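Local structure of cofilin (Streptomyces griseoflavus, 5IVU) at residues Val7-Ala12 and Asp107-Ala112; Tyr28-Leu33 and Ala41-Ser46; Cys63-Tyr68 and Leu84-Trp89. The protein probably binds actin as a small cofilin-type protein. One frame throughout, in Å; residues are numbered along the deposited sequence.

Contact 1: residues Val7-Ala12 and Asp107-Ala112; sequences VTLNDA and DILRRA
Leu-9 and Ile-108, with Val-7, Leu-109 and Ala-112 around them, form a small, wholly apolar surface contact between the N-terminal edge strand of the sheet and the last turns of helix 96-112. No hydrogen bond crosses it, and the two segments bury 222 Å² together. Leu-9 has the largest share, entering three of the four side-chain contacts. Its CG lies anti to the backbone N (chi1 -178°), which sends the branched end across to the helix, where the two methyls part company. CD2 sits against the methyl of Ala-112, with a tight 3.4 Å between Leu-9 CD2 and Ala-112 CB, while Leu-9 CD1 meets Leu-109 CD1 at 4.2 Å. Closer to the backbone, Leu-9 CB faces the short branch of Ile-108, CG2, at 4.2 Å. The long branch of Ile-108 runs the other way along the strand: its CG1 is anti to the carbonyl carbon (chi1 -64°), and CD1 rests 3.8 Å from Val-7 O and 4.3 Å from Val-7 CB. Ile-108 thus straddles the strand end, one methyl for each of two residues that point toward it. The helix is kinked at 107-108, where the backbone N atoms lack bonds to the preceding turn. Both elements contribute to actin binding in relatives; no such role is established for this C-terminal end of the helix. Thr-8 and Asn-10 meanwhile bond through their backbones to strand 39-46, Leu-109 also packs on Ile-40 and on Phe-86 of strand 81-89, and Arg-110 NE makes a salt bridge to Glu-119 beyond the helix.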
ATOM      1  N   VAL A   7       9.156  -4.768 -16.459  1.00 70.80           N
ATOM      2  CA  VAL A   7       8.090  -4.980 -15.467  1.00 70.08           C
ATOM      3  C   VAL A   7       6.745  -4.411 -15.923  1.00 67.61           C
ATOM      4  O   VAL A   7       6.637  -3.229 -16.251  1.00 64.22           O
ATOM      5  CB  VAL A   7       8.478  -4.376 -14.097  1.00 71.51           C
ATOM      6  CG1 VAL A   7       7.464  -4.766 -13.025  1.00 70.85           C
ATOM      7  CG2 VAL A   7       9.891  -4.812 -13.700  1.00 72.32           C
ATOM      8  N   THR A   8       5.724  -5.269 -15.909  1.00 66.00           N
ATOM      9  CA  THR A   8       4.400  -4.944 -16.449  1.00 62.63           C
ATOM     10  C   THR A   8       3.350  -4.877 -15.317  1.00 59.23           C
ATOM     11  O   THR A   8       3.418  -5.621 -14.336  1.00 55.97           O
ATOM     12  CB  THR A   8       4.016  -5.958 -17.565  1.00 61.74           C
ATOM     13  OG1 THR A   8       3.037  -5.383 -18.432  1.00 63.65           O
ATOM     14  CG2 THR A   8       3.495  -7.290 -17.004  1.00 61.98           C
ATOM     15  N   LEU A   9       2.392  -3.969 -15.455  1.00 55.21           N
ATOM     16  CA  LEU A   9       1.330  -3.804 -14.459  1.00 53.88           C
ATOM     17  C   LEU A   9       0.121  -4.676 -14.804  1.00 53.72           C
ATOM     18  O   LEU A   9      -0.424  -4.580 -15.907  1.00 54.26           O
ATOM     19  CB  LEU A   9       0.912  -2.334 -14.406  1.00 53.39           C
ATOM     20  CG  LEU A   9      -0.157  -1.903 -13.407  1.00 50.39           C
ATOM     21  CD1 LEU A   9       0.285  -2.177 -11.985  1.00 51.09           C
ATOM     22  CD2 LEU A   9      -0.447  -0.428 -13.602  1.00 51.99           C
ATOM     23  N   ASN A  10      -0.303  -5.507 -13.857  1.00 53.83           N
ATOM     24  CA  ASN A  10      -1.505  -6.326 -14.021  1.00 54.72           C
ATOM     25  C   ASN A  10      -2.782  -5.456 -14.009  1.00 54.66           C
ATOM     26  O   ASN A  10      -2.889  -4.499 -13.235  1.00 53.86           O
ATOM     27  CB  ASN A  10      -1.521  -7.406 -12.936  1.00 56.36           C
ATOM     28  CG  ASN A  10      -2.517  -8.524 -13.205  1.00 58.52           C
ATOM     29  OD1 ASN A  10      -3.121  -8.615 -14.274  1.00 62.79           O
ATOM     30  ND2 ASN A  10      -2.669  -9.403 -12.222  1.00 57.43           N
ATOM     31  N   ASP A  11      -3.726  -5.775 -14.902  1.00 53.82           N
ATOM     32  CA  ASP A  11      -5.004  -5.039 -15.009  1.00 54.26           C
ATOM     33  C   ASP A  11      -5.792  -5.055 -13.700  1.00 50.87           C
ATOM     34  O   ASP A  11      -6.472  -4.076 -13.371  1.00 53.04           O
ATOM     35  CB  ASP A  11      -5.898  -5.623 -16.125  1.00 55.77           C
ATOM     36  CG  ASP A  11      -5.348  -5.387 -17.525  1.00 55.73           C
ATOM     37  OD1 ASP A  11      -4.669  -4.362 -17.768  1.00 57.77           O
ATOM     38  OD2 ASP A  11      -5.618  -6.238 -18.399  1.00 58.45           O
ATOM     39  N   ALA A  12      -5.685  -6.163 -12.966  1.00 47.67           N
ATOM     40  CA  ALA A  12      -6.328  -6.330 -11.651  1.00 46.60           C
ATOM     41  C   ALA A  12      -5.913  -5.306 -10.577  1.00 43.66           C
ATOM     42  O   ALA A  12      -6.665  -5.078  -9.630  1.00 39.50           O
ATOM     43  CB  ALA A  12      -6.084  -7.737 -11.135  1.00 46.00           C
ATOM     44  N   ASP A 107       6.963   3.572  -9.195  1.00 53.89           N
ATOM     45  CA  ASP A 107       6.282   4.630  -9.957  1.00 56.68           C
ATOM     46  C   ASP A 107       5.342   4.111 -11.030  1.00 55.43           C
ATOM     47  O   ASP A 107       4.383   4.794 -11.368  1.00 61.64           O
ATOM     48  CB  ASP A 107       7.294   5.586 -10.596  1.00 60.21           C
ATOM     49  CG  ASP A 107       8.018   6.438  -9.567  1.00 65.69           C
ATOM     50  OD1 ASP A 107       7.355   7.263  -8.912  1.00 67.57           O
ATOM     51  OD2 ASP A 107       9.246   6.264  -9.401  1.00 69.15           O
ATOM     52  N   ILE A 108       5.613   2.917 -11.558  1.00 50.39           N
ATOM     53  CA  ILE A 108       4.707   2.263 -12.504  1.00 49.01           C
ATOM     54  C   ILE A 108       3.336   2.087 -11.850  1.00 48.42           C
ATOM     55  O   ILE A 108       2.333   2.574 -12.367  1.00 52.46           O
ATOM     56  CB  ILE A 108       5.228   0.880 -12.961  1.00 49.14           C
ATOM     57  CG1 ILE A 108       6.541   1.014 -13.745  1.00 48.57           C
ATOM     58  CG2 ILE A 108       4.182   0.175 -13.822  1.00 50.15           C
ATOM     59  CD1 ILE A 108       7.268  -0.301 -13.974  1.00 47.49           C
ATOM     60  N   LEU A 109       3.320   1.429 -10.693  1.00 46.74           N
ATOM     61  CA  LEU A 109       2.099   1.238  -9.903  1.00 43.63           C
ATOM     62  C   LEU A 109       1.517   2.560  -9.402  1.00 42.48           C
ATOM     63  O   LEU A 109       0.318   2.787  -9.518  1.00 41.35           O
ATOM     64  CB  LEU A 109       2.356   0.284  -8.719  1.00 43.47           C
ATOM     65  CG  LEU A 109       1.276   0.098  -7.635  1.00 44.54           C
ATOM     66  CD1 LEU A 109      -0.081  -0.309  -8.208  1.00 44.26           C
ATOM     67  CD2 LEU A 109       1.739  -0.924  -6.607  1.00 44.17           C
ATOM     68  N   ARG A 110       2.367   3.429  -8.857  1.00 43.21           N
ATOM     69  CA  ARG A 110       1.914   4.684  -8.238  1.00 44.81           C
ATOM     70  C   ARG A 110       1.227   5.623  -9.236  1.00 46.10           C
ATOM     71  O   ARG A 110       0.199   6.229  -8.909  1.00 45.74           O
ATOM     72  CB  ARG A 110       3.087   5.389  -7.551  1.00 43.61           C
ATOM     73  CG  ARG A 110       2.797   6.757  -6.943  1.00 44.71           C
ATOM     74  CD  ARG A 110       1.771   6.733  -5.816  1.00 44.48           C
ATOM     75  NE  ARG A 110       1.323   8.089  -5.516  1.00 43.81           N
ATOM     76  CZ  ARG A 110       0.371   8.757  -6.176  1.00 46.36           C
ATOM     77  NH1 ARG A 110      -0.314   8.205  -7.185  1.00 46.99           N
ATOM     78  NH2 ARG A 110       0.082  10.007  -5.809  1.00 46.26           N
ATOM     79  N   ARG A 111       1.784   5.719 -10.444  1.00 48.24           N
ATOM     80  CA  ARG A 111       1.212   6.542 -11.526  1.00 51.74           C
ATOM     81  C   ARG A 111      -0.178   6.046 -11.981  1.00 49.03           C
ATOM     82  O   ARG A 111      -1.041   6.850 -12.340  1.00 47.17           O
ATOM     83  CB  ARG A 111       2.171   6.596 -12.723  1.00 56.42           C
ATOM     84  CG  ARG A 111       1.981   7.799 -13.635  1.00 65.96           C
ATOM     85  CD  ARG A 111       2.916   7.735 -14.837  1.00 70.02           C
ATOM     86  NE  ARG A 111       2.468   6.730 -15.804  1.00 76.50           N
ATOM     87  CZ  ARG A 111       1.778   6.960 -16.929  1.00 80.09           C
ATOM     88  NH1 ARG A 111       1.429   8.191 -17.314  1.00 76.52           N
ATOM     89  NH2 ARG A 111       1.433   5.925 -17.696  1.00 83.75           N
ATOM     90  N   ALA A 112      -0.384   4.729 -11.948  1.00 46.26           N
ATOM     91  CA  ALA A 112      -1.646   4.117 -12.361  1.00 44.29           C
ATOM     92  C   ALA A 112      -2.807   4.320 -11.381  1.00 43.29           C
ATOM     93  O   ALA A 112      -3.963   4.212 -11.784  1.00 44.60           O
ATOM     94  CB  ALA A 112      -1.439   2.635 -12.606  1.00 45.36           C
TER

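Contact 2: residues Tyr28-Leu33 and Ala41-Ser46; sequences YIIFHL and AVEKSS
Glu-43 reaches past two residues of the facing strand, Ile-30 and His-32, and can be followed atom by atom. Its CB lies over a face of the His-32 imidazole, 3.8 Å from the ring centroid, in a CH-pi contact. CG, turned away from its own backbone N by a chi1 of -169°, passes the ring at His-32 CD2, and the extended chain then runs beside Ile-30, pointing the same way, until OE1 comes within 3.3 Å of Ile-30 CG2. At the tip, OE2 makes a salt bridge with Arg-64 of strand 64-72, beyond strand 28-33. The same strand as Glu-43 also holds His-32 through Ala-41 O, which accepts a backbone bond from His-32 N and a weak one from ND1. At the far end the Tyr-28 ring lies under Ser-46, whose CB stands 3.2 Å above the ring plane, while Tyr-28 OH bonds to Asp-57. On the opposite face of the sheet, the two methyls of Val-42 divide between Ile-29 CG2 and Phe-31 CE2. Between these pairs Ile-30 O is gripped twice, by Glu-43 N at 2.8 Å and Lys-44 N at 3.2 Å, the latter on a carbonyl lone pair. Two residues facing one, with Glu-43 turned to helix-like backbone angles, make a classic beta bulge in the antiparallel hairpin 28-33/39-46 of the ADF-homology fold.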
ATOM      1  N   TYR A  28      -8.390  -1.992   2.457  1.00 35.58           N
ATOM      2  CA  TYR A  28      -7.018  -1.907   1.918  1.00 34.76           C
ATOM      3  C   TYR A  28      -6.656  -2.975   0.900  1.00 34.47           C
ATOM      4  O   TYR A  28      -7.329  -3.994   0.788  1.00 35.67           O
ATOM      5  CB  TYR A  28      -5.989  -1.916   3.058  1.00 35.36           C
ATOM      6  CG  TYR A  28      -5.843  -3.213   3.835  1.00 33.34           C
ATOM      7  CD1 TYR A  28      -5.005  -4.231   3.387  1.00 32.67           C
ATOM      8  CD2 TYR A  28      -6.509  -3.394   5.050  1.00 33.67           C
ATOM      9  CE1 TYR A  28      -4.854  -5.401   4.110  1.00 32.27           C
ATOM     10  CE2 TYR A  28      -6.355  -4.556   5.785  1.00 31.87           C
ATOM     11  CZ  TYR A  28      -5.541  -5.555   5.306  1.00 31.21           C
ATOM     12  OH  TYR A  28      -5.406  -6.694   6.033  1.00 31.12           O
ATOM     13  N   ILE A  29      -5.572  -2.718   0.169  1.00 34.24           N
ATOM     14  CA  ILE A  29      -5.031  -3.633  -0.845  1.00 33.35           C
ATOM     15  C   ILE A  29      -3.507  -3.737  -0.655  1.00 34.06           C
ATOM     16  O   ILE A  29      -2.832  -2.722  -0.461  1.00 32.34           O
ATOM     17  CB  ILE A  29      -5.297  -3.124  -2.285  1.00 32.51           C
ATOM     18  CG1 ILE A  29      -6.788  -2.878  -2.519  1.00 32.42           C
ATOM     19  CG2 ILE A  29      -4.764  -4.115  -3.318  1.00 32.97           C
ATOM     20  CD1 ILE A  29      -7.099  -2.190  -3.834  1.00 32.28           C
ATOM     21  N   ILE A  30      -2.980  -4.962  -0.734  1.00 33.75           N
ATOM     22  CA  ILE A  30      -1.537  -5.215  -0.702  1.00 33.10           C
ATOM     23  C   ILE A  30      -1.070  -5.627  -2.100  1.00 32.25           C
ATOM     24  O   ILE A  30      -1.554  -6.609  -2.642  1.00 32.14           O
ATOM     25  CB  ILE A  30      -1.171  -6.332   0.303  1.00 32.64           C
ATOM     26  CG1 ILE A  30      -1.783  -6.072   1.695  1.00 31.57           C
ATOM     27  CG2 ILE A  30       0.348  -6.477   0.406  1.00 33.29           C
ATOM     28  CD1 ILE A  30      -1.172  -4.909   2.462  1.00 31.21           C
ATOM     29  N   PHE A  31      -0.144  -4.863  -2.677  1.00 33.30           N
ATOM     30  CA  PHE A  31       0.484  -5.193  -3.966  1.00 33.73           C
ATOM     31  C   PHE A  31       1.900  -5.721  -3.753  1.00 34.07           C
ATOM     32  O   PHE A  31       2.546  -5.397  -2.751  1.00 30.88           O
ATOM     33  CB  PHE A  31       0.552  -3.964  -4.871  1.00 34.44           C
ATOM     34  CG  PHE A  31      -0.754  -3.250  -5.025  1.00 36.60           C
ATOM     35  CD1 PHE A  31      -1.120  -2.236  -4.148  1.00 36.20           C
ATOM     36  CD2 PHE A  31      -1.625  -3.590  -6.055  1.00 37.74           C
ATOM     37  CE1 PHE A  31      -2.332  -1.578  -4.290  1.00 37.43           C
ATOM     38  CE2 PHE A  31      -2.837  -2.933  -6.204  1.00 37.37           C
ATOM     39  CZ  PHE A  31      -3.192  -1.926  -5.323  1.00 37.52           C
ATOM     40  N   HIS A  32       2.380  -6.499  -4.725  1.00 35.95           N
ATOM     41  CA  HIS A  32       3.712  -7.121  -4.667  1.00 37.44           C
ATOM     42  C   HIS A  32       4.251  -7.465  -6.070  1.00 36.66           C
ATOM     43  O   HIS A  32       3.493  -7.447  -7.039  1.00 35.04           O
ATOM     44  CB  HIS A  32       3.680  -8.343  -3.721  1.00 38.95           C
ATOM     45  CG  HIS A  32       3.122  -9.599  -4.329  1.00 41.23           C
ATOM     46  ND1 HIS A  32       2.028  -9.615  -5.172  1.00 41.90           N
ATOM     47  CD2 HIS A  32       3.484 -10.894  -4.165  1.00 43.36           C
ATOM     48  CE1 HIS A  32       1.763 -10.859  -5.524  1.00 43.30           C
ATOM     49  NE2 HIS A  32       2.633 -11.655  -4.927  1.00 44.48           N
ATOM     50  N   LEU A  33       5.555  -7.730  -6.174  1.00 38.93           N
ATOM     51  CA  LEU A  33       6.154  -8.310  -7.409  1.00 43.52           C
ATOM     52  C   LEU A  33       5.954  -9.808  -7.391  1.00 47.54           C
ATOM     53  O   LEU A  33       6.063 -10.418  -6.326  1.00 49.35           O
ATOM     54  CB  LEU A  33       7.670  -8.094  -7.517  1.00 44.59           C
ATOM     55  CG  LEU A  33       8.351  -7.003  -8.317  1.00 44.62           C
ATOM     56  CD1 LEU A  33       7.421  -5.848  -8.514  1.00 46.38           C
ATOM     57  CD2 LEU A  33       9.654  -6.567  -7.659  1.00 45.02           C
ATOM     58  N   ALA A  41       1.373  -7.242  -9.053  1.00 39.54           N
ATOM     59  CA  ALA A  41       0.099  -7.932  -8.878  1.00 38.77           C
ATOM     60  C   ALA A  41      -0.471  -7.647  -7.503  1.00 39.47           C
ATOM     61  O   ALA A  41       0.248  -7.173  -6.616  1.00 39.41           O
ATOM     62  CB  ALA A  41       0.289  -9.438  -9.055  1.00 37.41           C
ATOM     63  N   VAL A  42      -1.761  -7.958  -7.339  1.00 38.38           N
ATOM     64  CA  VAL A  42      -2.452  -7.859  -6.058  1.00 38.91           C
ATOM     65  C   VAL A  42      -2.115  -9.099  -5.263  1.00 38.02           C
ATOM     66  O   VAL A  42      -2.459 -10.188  -5.680  1.00 38.00           O
ATOM     67  CB  VAL A  42      -3.991  -7.781  -6.231  1.00 39.28           C
ATOM     68  CG1 VAL A  42      -4.707  -7.793  -4.877  1.00 38.69           C
ATOM     69  CG2 VAL A  42      -4.377  -6.541  -7.034  1.00 40.32           C
ATOM     70  N   GLU A  43      -1.420  -8.935  -4.137  1.00 38.38           N
ATOM     71  CA  GLU A  43      -1.209 -10.043  -3.203  1.00 38.29           C
ATOM     72  C   GLU A  43      -2.495 -10.320  -2.449  1.00 38.88           C
ATOM     73  O   GLU A  43      -2.880 -11.476  -2.278  1.00 39.25           O
ATOM     74  CB  GLU A  43      -0.084  -9.750  -2.205  1.00 38.71           C
ATOM     75  CG  GLU A  43       0.342 -10.991  -1.404  1.00 38.91           C
ATOM     76  CD  GLU A  43       1.310 -10.704  -0.273  1.00 37.23           C
ATOM     77  OE1 GLU A  43       1.376  -9.560   0.206  1.00 40.17           O
ATOM     78  OE2 GLU A  43       2.013 -11.632   0.154  1.00 37.81           O
ATOM     79  N   LYS A  44      -3.138  -9.262  -1.963  1.00 40.81           N
ATOM     80  CA  LYS A  44      -4.451  -9.409  -1.351  1.00 42.65           C
ATOM     81  C   LYS A  44      -5.251  -8.129  -1.149  1.00 41.91           C
ATOM     82  O   LYS A  44      -4.740  -7.020  -1.240  1.00 43.26           O
ATOM     83  CB  LYS A  44      -4.382 -10.159  -0.021  1.00 43.86           C
ATOM     84  CG  LYS A  44      -3.340  -9.743   1.002  1.00 45.38           C
ATOM     85  CD  LYS A  44      -3.532 -10.494   2.359  1.00 48.71           C
ATOM     86  CE  LYS A  44      -4.967 -10.515   2.943  1.00 49.60           C
ATOM     87  NZ  LYS A  44      -5.094 -11.101   4.316  1.00 48.23           N
ATOM     88  N   SER A  45      -6.537  -8.344  -0.890  1.00 41.95           N
ATOM     89  CA  SER A  45      -7.487  -7.312  -0.503  1.00 42.15           C
ATOM     90  C   SER A  45      -8.067  -7.671   0.859  1.00 41.75           C
ATOM     91  O   SER A  45      -8.036  -8.827   1.283  1.00 40.75           O
ATOM     92  CB  SER A  45      -8.622  -7.241  -1.517  1.00 42.01           C
ATOM     93  OG  SER A  45      -8.114  -7.109  -2.827  1.00 45.37           O
ATOM     94  N   SER A  46      -8.608  -6.671   1.534  1.00 40.87           N
ATOM     95  CA  SER A  46      -9.251  -6.882   2.817  1.00 39.65           C
ATOM     96  C   SER A  46     -10.420  -5.938   3.001  1.00 37.88           C
ATOM     97  O   SER A  46     -10.384  -4.791   2.552  1.00 38.76           O
ATOM     98  CB  SER A  46      -8.268  -6.658   3.940  1.00 40.27           C
ATOM     99  OG  SER A  46      -8.867  -6.974   5.186  1.00 41.33           O
TER

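Contact 3: residues Cys63-Tyr68 and Leu84-Trp89; sequences CRWAVY and LTFVSW
Trp-89 N donates to Arg-64 O at 2.8 Å, the shortest of six backbone bonds that join the strands in three hydrogen-bonded pairs: Arg-64 with Trp-89, Ala-66 with Val-87 and Tyr-68 with Thr-85. The return bond from Arg-64 N to Trp-89 O is longer, 3.1 Å, and its donor is tilted 26° from the carbonyl plane; Cys-63 CA also makes a CA-H...O contact to Trp-89 O, 3.2 Å. Trp-65 and Phe-86 point the same way on one face, side by side; the five-membered ring of Trp-65 and the Phe-86 ring are inclined by 31° and meet obliquely, with Trp-65 CD1 3.7 Å from Phe-86 CZ. A chi1 of -169° swings the Phe-86 ring back over the neighbouring strand; there its CD1 also meets Val-67 CG2 at 4.0 Å, the two side chains crossing at about a right angle. This is the hairpin 64-72/81-89 of the ADF-homology fold, set between strands 28-33 and 118-122 in a mixed sheet layered between helices. Tyr-17 of helix 11-21, together with Lys-106 and Leu-109 of helix 96-112, packs on the Trp-65, Val-67 and Phe-86 face. On the other, Ala-66 CB lies 4.3 Å from Val-87 CB, and Tyr-68 meets the rings of Tyr-51 and Phe-54 from helix 51-57. Trp-89 NE1 bonds to Pro-59 O, and the indole ring meets Phe-125.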
ATOM      1  N   CYS A  63       9.502  -6.371   1.156  1.00 39.73           N
ATOM      2  CA  CYS A  63       8.884  -5.150   0.655  1.00 39.36           C
ATOM      3  C   CYS A  63       7.496  -5.419   0.087  1.00 36.58           C
ATOM      4  O   CYS A  63       7.223  -6.494  -0.456  1.00 32.43           O
ATOM      5  CB  CYS A  63       9.730  -4.519  -0.449  1.00 40.89           C
ATOM      6  SG  CYS A  63      11.461  -4.286  -0.029  1.00 42.16           S
ATOM      7  N   ARG A  64       6.630  -4.419   0.225  1.00 35.25           N
ATOM      8  CA  ARG A  64       5.312  -4.415  -0.405  1.00 37.10           C
ATOM      9  C   ARG A  64       4.975  -2.978  -0.773  1.00 35.89           C
ATOM     10  O   ARG A  64       5.618  -2.038  -0.294  1.00 34.90           O
ATOM     11  CB  ARG A  64       4.215  -4.967   0.536  1.00 36.46           C
ATOM     12  CG  ARG A  64       4.314  -6.447   0.869  1.00 37.37           C
ATOM     13  CD  ARG A  64       3.993  -7.350  -0.314  1.00 39.28           C
ATOM     14  NE  ARG A  64       5.001  -8.401  -0.520  1.00 42.52           N
ATOM     15  CZ  ARG A  64       5.022  -9.609   0.053  1.00 44.07           C
ATOM     16  NH1 ARG A  64       4.089 -10.000   0.911  1.00 48.96           N
ATOM     17  NH2 ARG A  64       6.003 -10.446  -0.230  1.00 45.73           N
ATOM     18  N   TRP A  65       3.976  -2.825  -1.636  1.00 34.27           N
ATOM     19  CA  TRP A  65       3.200  -1.588  -1.708  1.00 32.77           C
ATOM     20  C   TRP A  65       1.805  -1.869  -1.174  1.00 30.18           C
ATOM     21  O   TRP A  65       1.358  -3.012  -1.155  1.00 29.30           O
ATOM     22  CB  TRP A  65       3.085  -1.053  -3.134  1.00 32.30           C
ATOM     23  CG  TRP A  65       4.374  -0.931  -3.871  1.00 32.60           C
ATOM     24  CD1 TRP A  65       5.303   0.051  -3.741  1.00 32.59           C
ATOM     25  CD2 TRP A  65       4.855  -1.808  -4.884  1.00 31.68           C
ATOM     26  NE1 TRP A  65       6.344  -0.171  -4.596  1.00 33.03           N
ATOM     27  CE2 TRP A  65       6.093  -1.307  -5.315  1.00 32.66           C
ATOM     28  CE3 TRP A  65       4.354  -2.976  -5.474  1.00 32.87           C
ATOM     29  CZ2 TRP A  65       6.853  -1.929  -6.311  1.00 33.30           C
ATOM     30  CZ3 TRP A  65       5.114  -3.603  -6.465  1.00 32.85           C
ATOM     31  CH2 TRP A  65       6.350  -3.071  -6.868  1.00 32.89           C
ATOM     32  N   ALA A  66       1.122  -0.821  -0.737  1.00 28.73           N
ATOM     33  CA  ALA A  66      -0.261  -0.965  -0.314  1.00 28.46           C
ATOM     34  C   ALA A  66      -1.015   0.310  -0.541  1.00 29.42           C
ATOM     35  O   ALA A  66      -0.415   1.378  -0.649  1.00 29.47           O
ATOM     36  CB  ALA A  66      -0.340  -1.348   1.146  1.00 26.84           C
ATOM     37  N   VAL A  67      -2.336   0.182  -0.618  1.00 29.75           N
ATOM     38  CA  VAL A  67      -3.237   1.322  -0.531  1.00 29.77           C
ATOM     39  C   VAL A  67      -4.165   1.082   0.658  1.00 29.45           C
ATOM     40  O   VAL A  67      -4.651  -0.030   0.849  1.00 29.36           O
ATOM     41  CB  VAL A  67      -4.027   1.532  -1.833  1.00 29.42           C
ATOM     42  CG1 VAL A  67      -5.117   2.575  -1.643  1.00 29.58           C
ATOM     43  CG2 VAL A  67      -3.075   1.965  -2.936  1.00 29.52           C
ATOM     44  N   TYR A  68      -4.372   2.129   1.461  1.00 29.19           N
ATOM     45  CA  TYR A  68      -5.223   2.061   2.638  1.00 30.36           C
ATOM     46  C   TYR A  68      -6.208   3.219   2.602  1.00 30.49           C
ATOM     47  O   TYR A  68      -5.816   4.361   2.377  1.00 31.28           O
ATOM     48  CB  TYR A  68      -4.386   2.126   3.934  1.00 30.28           C
ATOM     49  CG  TYR A  68      -5.177   1.668   5.136  1.00 29.79           C
ATOM     50  CD1 TYR A  68      -5.987   2.560   5.845  1.00 30.10           C
ATOM     51  CD2 TYR A  68      -5.155   0.335   5.540  1.00 29.00           C
ATOM     52  CE1 TYR A  68      -6.740   2.139   6.933  1.00 29.38           C
ATOM     53  CE2 TYR A  68      -5.900  -0.095   6.626  1.00 28.02           C
ATOM     54  CZ  TYR A  68      -6.698   0.806   7.318  1.00 28.50           C
ATOM     55  OH  TYR A  68      -7.446   0.403   8.400  1.00 27.84           O
ATOM     56  N   LEU A  84      -7.072   8.322   0.689  1.00 34.22           N
ATOM     57  CA  LEU A  84      -6.451   7.166   0.067  1.00 34.27           C
ATOM     58  C   LEU A  84      -4.936   7.334   0.229  1.00 33.55           C
ATOM     59  O   LEU A  84      -4.356   8.316  -0.238  1.00 33.49           O
ATOM     60  CB  LEU A  84      -6.849   7.058  -1.413  1.00 33.84           C
ATOM     61  CG  LEU A  84      -8.361   6.877  -1.656  1.00 33.71           C
ATOM     62  CD1 LEU A  84      -8.778   7.362  -3.034  1.00 34.04           C
ATOM     63  CD2 LEU A  84      -8.781   5.433  -1.446  1.00 33.44           C
ATOM     64  N   THR A  85      -4.323   6.362   0.895  1.00 32.36           N
ATOM     65  CA  THR A  85      -2.941   6.425   1.321  1.00 30.84           C
ATOM     66  C   THR A  85      -2.112   5.338   0.642  1.00 29.77           C
ATOM     67  O   THR A  85      -2.397   4.161   0.803  1.00 30.20           O
ATOM     68  CB  THR A  85      -2.854   6.228   2.850  1.00 31.00           C
ATOM     69  OG1 THR A  85      -3.724   7.159   3.509  1.00 28.82           O
ATOM     70  CG2 THR A  85      -1.424   6.402   3.343  1.00 31.40           C
ATOM     71  N   PHE A  86      -1.106   5.749  -0.132  1.00 28.84           N
ATOM     72  CA  PHE A  86      -0.131   4.833  -0.727  1.00 27.70           C
ATOM     73  C   PHE A  86       1.030   4.637   0.232  1.00 27.86           C
ATOM     74  O   PHE A  86       1.523   5.596   0.814  1.00 27.54           O
ATOM     75  CB  PHE A  86       0.382   5.391  -2.051  1.00 28.25           C
ATOM     76  CG  PHE A  86       1.184   4.409  -2.853  1.00 28.20           C
ATOM     77  CD1 PHE A  86       0.556   3.501  -3.692  1.00 28.58           C
ATOM     78  CD2 PHE A  86       2.566   4.401  -2.777  1.00 28.80           C
ATOM     79  CE1 PHE A  86       1.293   2.601  -4.446  1.00 28.82           C
ATOM     80  CE2 PHE A  86       3.312   3.504  -3.524  1.00 29.38           C
ATOM     81  CZ  PHE A  86       2.673   2.600  -4.361  1.00 29.54           C
ATOM     82  N   VAL A  87       1.445   3.389   0.399  1.00 27.63           N
ATOM     83  CA  VAL A  87       2.464   3.006   1.358  1.00 28.30           C
ATOM     84  C   VAL A  87       3.530   2.232   0.597  1.00 29.88           C
ATOM     85  O   VAL A  87       3.222   1.201   0.007  1.00 31.57           O
ATOM     86  CB  VAL A  87       1.878   2.082   2.458  1.00 28.82           C
ATOM     87  CG1 VAL A  87       2.968   1.559   3.395  1.00 27.85           C
ATOM     88  CG2 VAL A  87       0.807   2.815   3.254  1.00 30.23           C
ATOM     89  N   SER A  88       4.764   2.726   0.604  1.00 30.18           N
ATOM     90  CA  SER A  88       5.902   1.932   0.170  1.00 31.79           C
ATOM     91  C   SER A  88       6.506   1.294   1.419  1.00 32.47           C
ATOM     92  O   SER A  88       7.016   1.996   2.287  1.00 33.09           O
ATOM     93  CB  SER A  88       6.935   2.791  -0.539  1.00 31.54           C
ATOM     94  OG  SER A  88       6.371   3.383  -1.685  1.00 31.81           O
ATOM     95  N   TRP A  89       6.400  -0.030   1.517  1.00 33.55           N
ATOM     96  CA  TRP A  89       6.927  -0.770   2.651  1.00 34.73           C
ATOM     97  C   TRP A  89       8.289  -1.316   2.246  1.00 35.66           C
ATOM     98  O   TRP A  89       8.403  -2.090   1.299  1.00 37.84           O
ATOM     99  CB  TRP A  89       5.955  -1.878   3.053  1.00 35.14           C
ATOM    100  CG  TRP A  89       6.392  -2.738   4.190  1.00 36.48           C
ATOM    101  CD1 TRP A  89       6.555  -4.089   4.171  1.00 37.48           C
ATOM    102  CD2 TRP A  89       6.718  -2.311   5.514  1.00 38.19           C
ATOM    103  NE1 TRP A  89       6.972  -4.535   5.397  1.00 37.12           N
ATOM    104  CE2 TRP A  89       7.077  -3.464   6.244  1.00 38.35           C
ATOM    105  CE3 TRP A  89       6.744  -1.063   6.156  1.00 39.22           C
ATOM    106  CZ2 TRP A  89       7.448  -3.413   7.586  1.00 38.22           C
ATOM    107  CZ3 TRP A  89       7.118  -1.009   7.493  1.00 39.29           C
ATOM    108  CH2 TRP A  89       7.461  -2.182   8.195  1.00 39.61           C
TER

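Overall arrangement
From the N terminus, the chain first lays down strand 8-9 of contact 1, whose partner on helix 96-112 comes only after most of the fold has been built. Helix 11-21 then leads to strand 28-33, and contact 2 closes a short hairpin loop with strand 39-46. Helix 51-57 follows, and contact 3 closes a second hairpin, strands 64-72 and 81-89. Contacts 2 and 3 stand in series, and both fall within the long loop of contact 1; none cross. Strands 28-33 and 64-72 are sheet neighbours, so the hairpins join there, with a probable hydrogen bond from Phe-31 N to Trp-65 O. Leu-109 packs on both of these residues, tying contact 1 to the two hairpins.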